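Local coordinates for protein arsenical resistance operon trans-acting repressor (Bacteroides vulgatus, PDB 3KTB) that probably binds DNA as a repressor of the arsenical resistance operon and belongs to the ArsD family, whose fold is related to thioredoxin, at residues A[6-11]-A[78-83]; A[12-17]-A[48-53]. All blocks are in the same frame, centred on the assembly; numbering follows the deposited sequence.

Contact 1 (A[6-11]-A[78-83]); sequences KIEIFD and ITLVDG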
ATOM      1  N   LYS A   6       1.491   2.691 -30.067  1.00 61.71           N
ATOM      2  CA  LYS A   6       1.663   3.694 -29.029  1.00 62.22           C
ATOM      3  C   LYS A   6       3.093   4.230 -29.106  1.00 60.59           C
ATOM      4  O   LYS A   6       4.044   3.461 -29.254  1.00 64.68           O
ATOM      5  CB  LYS A   6       1.332   3.143 -27.629  1.00 64.16           C
ATOM      6  CG  LYS A   6       1.610   4.140 -26.469  1.00 89.12           C
ATOM      7  CD  LYS A   6       1.195   3.583 -25.087  1.00 91.14           C
ATOM      8  CE  LYS A   6       2.184   3.938 -23.953  1.00 90.61           C
ATOM      9  NZ  LYS A   6       2.067   5.328 -23.425  1.00 89.60           N
ATOM     10  N   ILE A   7       3.232   5.552 -29.050  1.00 54.36           N
ATOM     11  CA  ILE A   7       4.547   6.176 -29.055  1.00 55.25           C
ATOM     12  C   ILE A   7       4.713   7.008 -27.794  1.00 56.63           C
ATOM     13  O   ILE A   7       3.856   7.837 -27.464  1.00 55.42           O
ATOM     14  CB  ILE A   7       4.760   7.069 -30.285  1.00 51.92           C
ATOM     15  CG1 ILE A   7       4.389   6.312 -31.572  1.00 49.33           C
ATOM     16  CG2 ILE A   7       6.208   7.544 -30.336  1.00 43.46           C
ATOM     17  CD1 ILE A   7       4.083   7.208 -32.741  1.00 50.90           C
ATOM     18  N   GLU A   8       5.814   6.763 -27.094  1.00 59.15           N
ATOM     19  CA  GLU A   8       6.167   7.491 -25.884  1.00 64.25           C
ATOM     20  C   GLU A   8       7.631   7.899 -26.002  1.00 66.20           C
ATOM     21  O   GLU A   8       8.486   7.068 -26.285  1.00 72.47           O
ATOM     22  CB  GLU A   8       5.993   6.592 -24.664  1.00 62.89           C
ATOM     23  CG  GLU A   8       5.799   7.339 -23.367  1.00 67.20           C
ATOM     24  CD  GLU A   8       5.667   6.386 -22.189  1.00 78.25           C
ATOM     25  OE1 GLU A   8       5.779   6.850 -21.032  1.00 75.39           O
ATOM     26  OE2 GLU A   8       5.461   5.170 -22.423  1.00 83.23           O
ATOM     27  N   ILE A   9       7.912   9.179 -25.793  1.00 60.26           N
ATOM     28  CA  ILE A   9       9.244   9.716 -26.014  1.00 59.53           C
ATOM     29  C   ILE A   9       9.844  10.219 -24.696  1.00 58.22           C
ATOM     30  O   ILE A   9       9.225  11.019 -23.980  1.00 55.67           O
ATOM     31  CB  ILE A   9       9.209  10.882 -27.030  1.00 56.23           C
ATOM     32  CG1 ILE A   9       8.893  10.359 -28.433  1.00 58.07           C
ATOM     33  CG2 ILE A   9      10.528  11.637 -27.023  1.00 54.26           C
ATOM     34  CD1 ILE A   9       8.588  11.451 -29.437  1.00 51.19           C
ATOM     35  N   PHE A  10      11.048   9.749 -24.385  1.00 58.21           N
ATOM     36  CA  PHE A  10      11.762  10.174 -23.179  1.00 58.15           C
ATOM     37  C   PHE A  10      12.849  11.162 -23.551  1.00 57.26           C
ATOM     38  O   PHE A  10      13.886  10.779 -24.088  1.00 62.86           O
ATOM     39  CB  PHE A  10      12.317   8.951 -22.445  1.00 65.47           C
ATOM     40  CG  PHE A  10      11.238   8.058 -21.915  1.00 69.51           C
ATOM     41  CD1 PHE A  10      10.978   7.989 -20.551  1.00 70.80           C
ATOM     42  CD2 PHE A  10      10.430   7.341 -22.790  1.00 66.63           C
ATOM     43  CE1 PHE A  10       9.952   7.200 -20.062  1.00 70.86           C
ATOM     44  CE2 PHE A  10       9.407   6.546 -22.312  1.00 71.49           C
ATOM     45  CZ  PHE A  10       9.167   6.474 -20.942  1.00 74.36           C
ATOM     46  N   ASP A  11      12.595  12.444 -23.320  1.00 52.85           N
ATOM     47  CA  ASP A  11      13.584  13.452 -23.667  1.00 54.39           C
ATOM     48  C   ASP A  11      14.776  13.403 -22.709  1.00 63.90           C
ATOM     49  O   ASP A  11      14.684  12.814 -21.629  1.00 56.93           O
ATOM     50  CB  ASP A  11      12.959  14.838 -23.626  1.00 53.10           C
ATOM     51  CG  ASP A  11      11.854  15.015 -24.672  1.00 52.56           C
ATOM     52  OD1 ASP A  11      12.131  14.869 -25.878  1.00 50.35           O
ATOM     53  OD2 ASP A  11      10.707  15.298 -24.271  1.00 49.35           O
ATOM     54  N   ILE A  78      15.017   8.584 -25.861  1.00 67.58           N
ATOM     55  CA  ILE A  78      14.600   7.240 -26.184  1.00 66.64           C
ATOM     56  C   ILE A  78      13.133   7.291 -26.573  1.00 64.94           C
ATOM     57  O   ILE A  78      12.325   7.894 -25.863  1.00 62.93           O
ATOM     58  CB  ILE A  78      14.720   6.323 -24.955  1.00 75.01           C
ATOM     59  CG1 ILE A  78      16.182   6.142 -24.533  1.00 82.35           C
ATOM     60  CG2 ILE A  78      14.074   4.982 -25.223  1.00 74.20           C
ATOM     61  CD1 ILE A  78      16.337   5.402 -23.216  1.00 82.09           C
ATOM     62  N   THR A  79      12.789   6.653 -27.688  1.00 65.33           N
ATOM     63  CA  THR A  79      11.400   6.538 -28.113  1.00 60.28           C
ATOM     64  C   THR A  79      10.925   5.102 -28.011  1.00 66.67           C
ATOM     65  O   THR A  79      11.532   4.208 -28.577  1.00 72.51           O
ATOM     66  CB  THR A  79      11.245   6.972 -29.544  1.00 60.40           C
ATOM     67  OG1 THR A  79      11.720   8.313 -29.658  1.00 61.42           O
ATOM     68  CG2 THR A  79       9.778   6.929 -29.949  1.00 60.80           C
ATOM     69  N   LEU A  80       9.840   4.880 -27.279  1.00 69.73           N
ATOM     70  CA  LEU A  80       9.254   3.550 -27.202  1.00 69.30           C
ATOM     71  C   LEU A  80       8.096   3.502 -28.182  1.00 65.57           C
ATOM     72  O   LEU A  80       7.327   4.453 -28.289  1.00 59.05           O
ATOM     73  CB  LEU A  80       8.742   3.239 -25.794  1.00 64.91           C
ATOM     74  CG  LEU A  80       9.707   3.387 -24.618  1.00 67.19           C
ATOM     75  CD1 LEU A  80       8.978   3.057 -23.318  1.00 68.76           C
ATOM     76  CD2 LEU A  80      10.942   2.512 -24.801  1.00 69.94           C
ATOM     77  N   VAL A  81       8.009   2.395 -28.910  1.00 66.10           N
ATOM     78  CA  VAL A  81       6.908   2.132 -29.803  1.00 66.04           C
ATOM     79  C   VAL A  81       6.309   0.826 -29.320  1.00 68.92           C
ATOM     80  O   VAL A  81       6.990  -0.198 -29.282  1.00 76.78           O
ATOM     81  CB  VAL A  81       7.381   2.027 -31.258  1.00 63.54           C
ATOM     82  CG1 VAL A  81       6.225   1.619 -32.180  1.00 60.69           C
ATOM     83  CG2 VAL A  81       7.959   3.358 -31.697  1.00 59.75           C
ATOM     84  N   ASP A  82       5.041   0.900 -28.921  1.00 68.09           N
ATOM     85  CA  ASP A  82       4.331  -0.169 -28.217  1.00 73.24           C
ATOM     86  C   ASP A  82       5.140  -0.776 -27.070  1.00 79.63           C
ATOM     87  O   ASP A  82       5.116  -1.982 -26.852  1.00 83.38           O
ATOM     88  CB  ASP A  82       3.823  -1.234 -29.191  1.00 73.69           C
ATOM     89  CG  ASP A  82       2.626  -0.752 -30.011  1.00 81.22           C
ATOM     90  OD1 ASP A  82       2.535  -1.120 -31.203  1.00 87.78           O
ATOM     91  OD2 ASP A  82       1.772  -0.006 -29.469  1.00 77.12           O
ATOM     92  N   GLY A  83       5.856   0.075 -26.344  1.00 79.18           N
ATOM     93  CA  GLY A  83       6.567  -0.328 -25.145  1.00 80.42           C
ATOM     94  C   GLY A  83       8.030  -0.681 -25.327  1.00 87.60           C
ATOM     95  O   GLY A  83       8.765  -0.778 -24.343  1.00 90.35           O
TER
HETATM   96  O   HOH W   1       5.358   2.944 -26.502  1.00 65.66           O
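Lys6 O is gripped twice, by the backbone N-H of Asp82 (N to O, 2.8 Å), which lies in its carbonyl plane, and by a water that donates to it. That water in turn accepts from Gly83 N and so ties the turn after strand 78-81 to the end of the ladder. The setting is the antiparallel pairing of strands 7-11 and 78-81, the two middle strands of the mixed sheet in this thioredoxin-like fold; the axes of the two short strand segments run at 166° to each other. Glu8 and Leu80 form a hydrogen-bonded pair, as do Phe10 and Ile78; the shortest bond of the ladder joins Phe10 N to Ile78 O at 2.7 Å.

On one face Thr79, opposite Ile9 in a non-hydrogen-bonded pair, touches both Ile9 and, diagonally, Ile7. Its CG2, anti to the backbone N, lies alongside Ile7 CG2 at 3.6 Å, while its OG1 comes within 3.7 Å of Ile9 CG1; helix 94-101 covers Ile7. On the other face the Phe10 ring lies obliquely to Leu80, Phe10 CE2 3.7 Å from Leu80 CD1, with Ile78 O at the ring edge. Helix 62-69 packs over Phe10 and Leu80. Glu8 extends beside Leu80, its OE1 bonded to His49 and its OE2 paired with the ammonium of Lys6, an arrangement likely to favour the charged carboxylate.

Where the pairing ends, the carboxylate of Asp82 reaches across to the residue preceding strand 7-11: OD2 accepts the N-H of Lys6 at 2.8 Å in an almost straight bond (171°), with the donor above the carboxylate plane.

Contact 2 (A[12-17]-A[48-53]); sequences PAMCCP and RHNLRD
The Asn50 carboxamide pairs with both backbone polar atoms of Met14: its OD1 accepts from Met14 N at 2.9 Å, and its ND2 donates to Met14 O at 2.8 Å. With CG anti to the backbone N (chi1 174°), the amide reaches out to the loop, and Met14 O lies close to the amide plane. OD1 also accepts from Arg52 N, which closes an Asx turn. The two donors approach OD1 from opposite faces of the carboxamide, and together with the donated bond they restrict rotation of this buried group.

Farther out, the extended chain of Arg52 runs past the loop, bringing CD to 3.4 Å from Met14 O; its NH1 pairs by charge with Asp53 OD2. Ala13 CB rests against Leu51 CB at 4.0 Å and Arg52 CB at 3.8 Å. At the far end Pro17 O sits over the centre of the Arg48 guanidinium, 3.6 Å above its plane, while Asp11 takes the salt bridge from NE. Selenomethionine Met14 packs on Leu29 of helix 27-41.

Cys15 forms a disulfide with Cys15 of a second subunit, and Cys16 bonds to Cys21 in its own chain. The asparagine that forms the Asx turn thus also bonds the cysteine-bearing loop after the first strand, a position corresponding to that of the active-site loop in thioredoxin.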
ATOM      1  N   PRO A  12      15.905  14.008 -23.118  1.00 67.52           N
ATOM      2  CA  PRO A  12      16.939  14.363 -22.144  1.00 70.93           C
ATOM      3  C   PRO A  12      16.372  15.353 -21.131  1.00 71.17           C
ATOM      4  O   PRO A  12      15.209  15.773 -21.257  1.00 64.25           O
ATOM      5  CB  PRO A  12      18.000  15.063 -22.999  1.00 64.29           C
ATOM      6  CG  PRO A  12      17.821  14.497 -24.360  1.00 67.01           C
ATOM      7  CD  PRO A  12      16.356  14.211 -24.507  1.00 64.95           C
ATOM      8  N   ALA A  13      17.183  15.721 -20.139  1.00 68.30           N
ATOM      9  CA  ALA A  13      16.831  16.814 -19.249  1.00 62.80           C
ATOM     10  C   ALA A  13      16.920  18.112 -20.049  1.00 56.17           C
ATOM     11  O   ALA A  13      17.964  18.434 -20.634  1.00 58.45           O
ATOM     12  CB  ALA A  13      17.770  16.851 -18.003  1.00 52.59           C
HETATM   13  N   MSE A  14      15.816  18.843 -20.099  1.00 49.69           N
HETATM   14  CA  MSE A  14      15.771  20.087 -20.842  1.00 52.02           C
HETATM   15  C   MSE A  14      15.112  21.142 -19.964  1.00 52.97           C
HETATM   16  O   MSE A  14      14.384  20.811 -19.026  1.00 55.23           O
HETATM   17  CB  MSE A  14      14.984  19.902 -22.145  1.00 49.75           C
HETATM   18  CG  MSE A  14      15.509  18.753 -23.025  1.00 51.63           C
HETATM   19 SE   MSE A  14      14.486  18.594 -24.702  0.68 54.80          SE
HETATM   20  CE  MSE A  14      12.681  18.301 -23.973  1.00 41.87           C
ATOM     21  N   CYS A  15      15.349  22.408 -20.273  1.00 43.97           N
ATOM     22  CA  CYS A  15      14.825  23.486 -19.452  1.00 48.14           C
ATOM     23  C   CYS A  15      13.314  23.708 -19.689  1.00 52.40           C
ATOM     24  O   CYS A  15      12.656  24.407 -18.921  1.00 56.88           O
ATOM     25  CB  CYS A  15      15.640  24.767 -19.667  1.00 43.61           C
ATOM     26  SG  CYS A  15      17.325  24.633 -18.936  1.00 50.62           S
ATOM     27  N   CYS A  16      12.768  23.093 -20.732  1.00 43.35           N
ATOM     28  CA  CYS A  16      11.325  23.130 -20.973  1.00 45.52           C
ATOM     29  C   CYS A  16      10.859  21.880 -21.709  1.00 44.49           C
ATOM     30  O   CYS A  16      11.652  21.212 -22.368  1.00 49.11           O
ATOM     31  CB  CYS A  16      10.919  24.407 -21.740  1.00 50.32           C
ATOM     32  SG  CYS A  16      11.601  24.535 -23.432  1.00 56.12           S
ATOM     33  N   PRO A  17       9.567  21.553 -21.599  1.00 51.65           N
ATOM     34  CA  PRO A  17       9.088  20.278 -22.145  1.00 50.70           C
ATOM     35  C   PRO A  17       9.381  20.083 -23.635  1.00 43.88           C
ATOM     36  O   PRO A  17       9.504  18.947 -24.056  1.00 44.59           O
ATOM     37  CB  PRO A  17       7.582  20.341 -21.905  1.00 49.61           C
ATOM     38  CG  PRO A  17       7.433  21.262 -20.728  1.00 50.63           C
ATOM     39  CD  PRO A  17       8.518  22.273 -20.848  1.00 49.34           C
ATOM     40  N   ARG A  48       5.225  12.620 -23.881  1.00 48.02           N
ATOM     41  CA  ARG A  48       6.643  12.980 -23.749  1.00 49.98           C
ATOM     42  C   ARG A  48       7.007  13.059 -22.299  1.00 56.18           C
ATOM     43  O   ARG A  48       6.203  13.522 -21.476  1.00 57.90           O
ATOM     44  CB  ARG A  48       6.895  14.387 -24.241  1.00 52.51           C
ATOM     45  CG  ARG A  48       7.107  14.555 -25.681  1.00 56.73           C
ATOM     46  CD  ARG A  48       7.448  16.013 -25.905  1.00 46.68           C
ATOM     47  NE  ARG A  48       8.853  16.094 -26.231  1.00 46.66           N
ATOM     48  CZ  ARG A  48       9.353  16.888 -27.159  1.00 45.25           C
ATOM     49  NH1 ARG A  48       8.532  17.686 -27.834  1.00 38.44           N
ATOM     50  NH2 ARG A  48      10.668  16.869 -27.408  1.00 46.40           N
ATOM     51  N   HIS A  49       8.245  12.698 -21.989  1.00 55.54           N
ATOM     52  CA  HIS A  49       8.785  12.986 -20.671  1.00 59.90           C
ATOM     53  C   HIS A  49      10.091  13.768 -20.757  1.00 59.99           C
ATOM     54  O   HIS A  49      10.889  13.587 -21.688  1.00 56.90           O
ATOM     55  CB  HIS A  49       8.992  11.703 -19.865  1.00 56.17           C
ATOM     56  CG  HIS A  49       7.789  10.820 -19.838  1.00 58.30           C
ATOM     57  ND1 HIS A  49       6.599  11.209 -19.255  1.00 58.92           N
ATOM     58  CD2 HIS A  49       7.578   9.582 -20.345  1.00 52.69           C
ATOM     59  CE1 HIS A  49       5.707  10.242 -19.397  1.00 57.64           C
ATOM     60  NE2 HIS A  49       6.276   9.245 -20.055  1.00 59.42           N
ATOM     61  N   ASN A  50      10.297  14.630 -19.769  1.00 55.55           N
ATOM     62  CA  ASN A  50      11.546  15.368 -19.623  1.00 60.20           C
ATOM     63  C   ASN A  50      12.272  14.906 -18.340  1.00 63.95           C
ATOM     64  O   ASN A  50      11.715  14.990 -17.238  1.00 65.00           O
ATOM     65  CB  ASN A  50      11.221  16.868 -19.584  1.00 60.39           C
ATOM     66  CG  ASN A  50      12.431  17.731 -19.301  1.00 73.76           C
ATOM     67  OD1 ASN A  50      13.570  17.255 -19.255  1.00 75.86           O
ATOM     68  ND2 ASN A  50      12.188  19.023 -19.109  1.00 79.75           N
ATOM     69  N   LEU A  51      13.499  14.408 -18.472  1.00 64.37           N
ATOM     70  CA  LEU A  51      14.241  13.902 -17.315  1.00 67.79           C
ATOM     71  C   LEU A  51      14.306  14.913 -16.151  1.00 69.28           C
ATOM     72  O   LEU A  51      14.155  14.571 -14.986  1.00 69.72           O
ATOM     73  CB  LEU A  51      15.655  13.496 -17.732  1.00 67.48           C
ATOM     74  CG  LEU A  51      16.570  13.012 -16.605  1.00 70.28           C
ATOM     75  CD1 LEU A  51      15.833  12.030 -15.690  1.00 74.06           C
ATOM     76  CD2 LEU A  51      17.849  12.369 -17.169  1.00 68.03           C
ATOM     77  N   ARG A  52      14.533  16.167 -16.477  1.00 68.19           N
ATOM     78  CA  ARG A  52      14.568  17.198 -15.459  1.00 74.51           C
ATOM     79  C   ARG A  52      13.264  17.324 -14.661  1.00 79.42           C
ATOM     80  O   ARG A  52      13.278  17.646 -13.476  1.00 84.11           O
ATOM     81  CB  ARG A  52      14.898  18.534 -16.104  1.00 70.82           C
ATOM     82  CG  ARG A  52      14.488  19.709 -15.268  1.00 75.77           C
ATOM     83  CD  ARG A  52      15.152  20.954 -15.765  1.00 82.98           C
ATOM     84  NE  ARG A  52      14.694  22.093 -14.997  1.00 93.43           N
ATOM     85  CZ  ARG A  52      13.567  22.748 -15.243  1.00 95.47           C
ATOM     86  NH1 ARG A  52      12.782  22.377 -16.248  1.00 89.34           N
ATOM     87  NH2 ARG A  52      13.235  23.778 -14.478  1.00102.35           N
ATOM     88  N   ASP A  53      12.140  17.069 -15.315  1.00 80.84           N
ATOM     89  CA  ASP A  53      10.829  17.286 -14.701  1.00 78.99           C
ATOM     90  C   ASP A  53      10.227  16.015 -14.087  1.00 76.83           C
ATOM     91  O   ASP A  53       9.611  16.077 -13.027  1.00 76.07           O
ATOM     92  CB  ASP A  53       9.847  17.901 -15.717  1.00 78.61           C
ATOM     93  CG  ASP A  53      10.186  19.349 -16.063  1.00 83.81           C
ATOM     94  OD1 ASP A  53       9.701  19.837 -17.114  1.00 80.90           O
ATOM     95  OD2 ASP A  53      10.939  19.995 -15.290  1.00 87.90           O
TER

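How the contacts relate
Both contacts involve the same sheet, since strands 7-11 and 47-50 are parallel neighbours in it and the chain passes directly from 6-11 into the 12-17 loop. Contact 1 is a buried one, its centre about 6 Å from that of the chain, and rests on repeated backbone pairing with apolar side chains on both faces. Contact 2 lies at the surface, with a single side-chain amide making both hydrogen bonds between the segments and Cys15 bonded to a second subunit. The centres of contacts 1 and 2 are about 14 Å apart. His49 joins them: His49 O lies 2.6 Å from Asp11 N, a probable hydrogen bond, and its ring packs on Phe10.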